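Local atomic coordinates of polyhomeotic-proximal chromatin protein (Drosophila melanogaster, PDB entry 1PK1), a protein that belongs to the Polycomb group and acts in multiprotein chromatin complexes that keep homeotic genes transcriptionally repressed through development. Residues 24-29 with 69-74. The protein carries 1 engineered substitution. Residues are numbered along the deposited sequence; the frame is centred on the assembly and turned at random.
Sequences NFIREL and RKIVAK. Engineered in segment 69-74: Arg69 (natural residue Leu).
Phe25 reaches Lys74 with the far end of its ring: CZ of Phe25 lies 3.4 Å from CG of Lys74, and that methylene meets the ring at its edge, close to the ring plane, instead of sitting over a face. The phenylalanine gets there because its CG is anti to the backbone N (chi1 165°), which swings the ring across so that its end approaches helix 65-78. Lys74 runs past it in the opposite sense, its chain bent at chi2 and again at chi4. The two bends fold the lysine back along the aromatic edge, bringing NZ of Lys74 to 3.5 Å from CE1 of Phe25. Being beside the rim, the ammonium group is not placed for a cation-pi interaction with the ring face. CD1, one of the two methyls of Leu29, lies 4.0 Å from CG of Lys74, as leucine and lysine also slide past each other in opposite directions; CG of Lys74 is thus shared by the phenylalanine edge and the leucine methyl.

This is part of the all-helical bundle of a sterile alpha motif (SAM) domain, in which the long C-terminal helix 65-78 packs against the first helix and the turn that follows it. Farther in, the contact is purely apolar. The side chains of Leu29 and Ile71 cross at a slant, with CD2 of Leu29 3.7 Å from CG1 of Ile71, while the CG2 branch of Ile71 faces CD1 of Ile26 at a looser 4.3 Å. Both isoleucines are buried, and both also touch Tyr35; Ile26 extends the apolar packing to Phe39 and Ile71 to Met63. Around Phe25, Val75 and Ile78 of helix 65-78 add further contacts, and the ring of Trp17 meets it with the planes inclined at about 60°.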
ATOM      1  N   ASN A  24      12.051 -10.677  -5.144  1.00 17.93           N
ATOM      2  CA  ASN A  24      12.837 -11.381  -6.153  1.00 18.76           C
ATOM      3  C   ASN A  24      12.796 -10.612  -7.466  1.00 20.12           C
ATOM      4  O   ASN A  24      13.819 -10.448  -8.136  1.00 20.72           O
ATOM      5  CB  ASN A  24      12.304 -12.802  -6.368  1.00 20.71           C
ATOM      6  CG  ASN A  24      12.321 -13.626  -5.097  1.00 20.41           C
ATOM      7  OD1 ASN A  24      13.154 -13.407  -4.220  1.00 21.20           O
ATOM      8  ND2 ASN A  24      11.411 -14.584  -4.996  1.00 21.06           N
ATOM      9  N   PHE A  25      11.607 -10.137  -7.822  1.00 18.58           N
ATOM     10  CA  PHE A  25      11.425  -9.373  -9.049  1.00 18.65           C
ATOM     11  C   PHE A  25      12.352  -8.151  -9.067  1.00 18.21           C
ATOM     12  O   PHE A  25      13.053  -7.908 -10.053  1.00 17.54           O
ATOM     13  CB  PHE A  25       9.966  -8.925  -9.172  1.00 18.55           C
ATOM     14  CG  PHE A  25       9.751  -7.847 -10.192  1.00 21.80           C
ATOM     15  CD1 PHE A  25      10.021  -8.080 -11.536  1.00 23.78           C
ATOM     16  CD2 PHE A  25       9.301  -6.590  -9.806  1.00 20.51           C
ATOM     17  CE1 PHE A  25       9.849  -7.070 -12.481  1.00 24.33           C
ATOM     18  CE2 PHE A  25       9.126  -5.579 -10.740  1.00 23.15           C
ATOM     19  CZ  PHE A  25       9.400  -5.819 -12.079  1.00 22.97           C
ATOM     20  N   ILE A  26      12.363  -7.397  -7.972  1.00 16.48           N
ATOM     21  CA  ILE A  26      13.202  -6.204  -7.866  1.00 17.56           C
ATOM     22  C   ILE A  26      14.702  -6.499  -7.864  1.00 19.80           C
ATOM     23  O   ILE A  26      15.459  -5.917  -8.639  1.00 18.13           O
ATOM     24  CB  ILE A  26      12.880  -5.400  -6.583  1.00 17.44           C
ATOM     25  CG1 ILE A  26      11.471  -4.807  -6.675  1.00 15.79           C
ATOM     26  CG2 ILE A  26      13.923  -4.300  -6.371  1.00 17.22           C
ATOM     27  CD1 ILE A  26      11.276  -3.852  -7.835  1.00 15.22           C
ATOM     28  N   ARG A  27      15.135  -7.400  -6.991  1.00 21.42           N
ATOM     29  CA  ARG A  27      16.557  -7.715  -6.903  1.00 22.99           C
ATOM     30  C   ARG A  27      17.131  -8.208  -8.228  1.00 25.54           C
ATOM     31  O   ARG A  27      18.296  -7.948  -8.533  1.00 26.04           O
ATOM     32  CB  ARG A  27      16.813  -8.761  -5.813  1.00 25.75           C
ATOM     33  CG  ARG A  27      18.270  -8.802  -5.331  1.00 26.33           C
ATOM     34  CD  ARG A  27      18.498  -9.942  -4.339  1.00 27.67           C
ATOM     35  NE  ARG A  27      18.419 -11.245  -5.000  1.00 27.96           N
ATOM     36  CZ  ARG A  27      19.393 -11.767  -5.739  1.00 28.88           C
ATOM     37  NH1 ARG A  27      20.529 -11.104  -5.910  1.00 27.18           N
ATOM     38  NH2 ARG A  27      19.229 -12.950  -6.311  1.00 29.19           N
ATOM     39  N   GLU A  28      16.310  -8.900  -9.015  1.00 24.93           N
ATOM     40  CA  GLU A  28      16.741  -9.454 -10.299  1.00 26.39           C
ATOM     41  C   GLU A  28      16.551  -8.526 -11.501  1.00 24.58           C
ATOM     42  O   GLU A  28      16.916  -8.872 -12.628  1.00 24.29           O
ATOM     43  CB  GLU A  28      16.012 -10.774 -10.561  1.00 28.98           C
ATOM     44  CG  GLU A  28      16.322 -11.855  -9.539  1.00 34.60           C
ATOM     45  CD  GLU A  28      15.464 -13.093  -9.719  1.00 36.62           C
ATOM     46  OE1 GLU A  28      14.225 -12.974  -9.627  1.00 40.69           O
ATOM     47  OE2 GLU A  28      16.025 -14.184  -9.951  1.00 39.93           O
ATOM     48  N   LEU A  29      15.967  -7.359 -11.262  1.00 21.48           N
ATOM     49  CA  LEU A  29      15.747  -6.382 -12.323  1.00 20.04           C
ATOM     50  C   LEU A  29      17.119  -5.954 -12.841  1.00 18.49           C
ATOM     51  O   LEU A  29      17.898  -5.356 -12.105  1.00 18.66           O
ATOM     52  CB  LEU A  29      15.006  -5.170 -11.751  1.00 19.65           C
ATOM     53  CG  LEU A  29      14.486  -4.124 -12.734  1.00 23.24           C
ATOM     54  CD1 LEU A  29      13.452  -4.756 -13.663  1.00 23.02           C
ATOM     55  CD2 LEU A  29      13.862  -2.974 -11.951  1.00 21.76           C
ATOM     56  N   ARG A  69      10.645   5.403 -12.842  1.00 16.24           N
ATOM     57  CA  ARG A  69       9.838   5.289 -14.049  1.00 16.98           C
ATOM     58  C   ARG A  69      10.010   3.926 -14.705  1.00 15.23           C
ATOM     59  O   ARG A  69       9.044   3.331 -15.171  1.00 16.89           O
ATOM     60  CB  ARG A  69      10.221   6.377 -15.056  1.00 19.48           C
ATOM     61  CG  ARG A  69       9.515   6.233 -16.399  1.00 23.76           C
ATOM     62  CD  ARG A  69       9.898   7.346 -17.367  1.00 27.80           C
ATOM     63  NE  ARG A  69      11.314   7.311 -17.723  1.00 30.93           N
ATOM     64  CZ  ARG A  69      11.894   6.321 -18.395  1.00 33.14           C
ATOM     65  NH1 ARG A  69      11.183   5.273 -18.789  1.00 35.77           N
ATOM     66  NH2 ARG A  69      13.184   6.387 -18.689  1.00 34.24           N
ATOM     67  N   LYS A  70      11.244   3.436 -14.735  1.00 14.76           N
ATOM     68  CA  LYS A  70      11.528   2.153 -15.359  1.00 17.02           C
ATOM     69  C   LYS A  70      10.897   0.989 -14.609  1.00 16.33           C
ATOM     70  O   LYS A  70      10.432   0.035 -15.221  1.00 16.25           O
ATOM     71  CB  LYS A  70      13.041   1.974 -15.494  1.00 15.99           C
ATOM     72  CG  LYS A  70      13.652   3.032 -16.409  1.00 17.65           C
ATOM     73  CD  LYS A  70      15.166   3.072 -16.374  1.00 16.26           C
ATOM     74  CE  LYS A  70      15.675   4.167 -17.317  1.00 20.35           C
ATOM     75  NZ  LYS A  70      17.159   4.279 -17.341  1.00 17.85           N
ATOM     76  N   ILE A  71      10.872   1.069 -13.284  1.00 17.56           N
ATOM     77  CA  ILE A  71      10.256   0.009 -12.501  1.00 16.47           C
ATOM     78  C   ILE A  71       8.755   0.008 -12.797  1.00 15.32           C
ATOM     79  O   ILE A  71       8.179  -1.025 -13.146  1.00 14.99           O
ATOM     80  CB  ILE A  71      10.499   0.219 -10.987  1.00 16.13           C
ATOM     81  CG1 ILE A  71      11.969  -0.046 -10.655  1.00 15.65           C
ATOM     82  CG2 ILE A  71       9.588  -0.698 -10.179  1.00 16.74           C
ATOM     83  CD1 ILE A  71      12.348   0.252  -9.217  1.00 17.61           C
ATOM     84  N   VAL A  72       8.127   1.175 -12.679  1.00 15.54           N
ATOM     85  CA  VAL A  72       6.693   1.305 -12.932  1.00 17.50           C
ATOM     86  C   VAL A  72       6.363   0.780 -14.332  1.00 17.33           C
ATOM     87  O   VAL A  72       5.358   0.091 -14.531  1.00 17.86           O
ATOM     88  CB  VAL A  72       6.244   2.789 -12.798  1.00 18.02           C
ATOM     89  CG1 VAL A  72       4.755   2.928 -13.107  1.00 19.34           C
ATOM     90  CG2 VAL A  72       6.538   3.288 -11.383  1.00 18.61           C
ATOM     91  N   ALA A  73       7.228   1.093 -15.293  1.00 20.27           N
ATOM     92  CA  ALA A  73       7.040   0.659 -16.678  1.00 20.22           C
ATOM     93  C   ALA A  73       7.154  -0.853 -16.829  1.00 21.44           C
ATOM     94  O   ALA A  73       6.406  -1.464 -17.594  1.00 22.08           O
ATOM     95  CB  ALA A  73       8.055   1.348 -17.581  1.00 21.63           C
ATOM     96  N   LYS A  74       8.091  -1.457 -16.103  1.00 21.24           N
ATOM     97  CA  LYS A  74       8.283  -2.902 -16.165  1.00 22.97           C
ATOM     98  C   LYS A  74       7.032  -3.579 -15.620  1.00 23.27           C
ATOM     99  O   LYS A  74       6.499  -4.513 -16.222  1.00 21.53           O
ATOM    100  CB  LYS A  74       9.506  -3.315 -15.337  1.00 22.96           C
ATOM    101  CG  LYS A  74       9.787  -4.815 -15.342  1.00 26.99           C
ATOM    102  CD  LYS A  74      10.191  -5.307 -16.728  1.00 31.67           C
ATOM    103  CE  LYS A  74      10.232  -6.831 -16.785  1.00 34.43           C
ATOM    104  NZ  LYS A  74      11.131  -7.412 -15.749  1.00 39.12           N
TER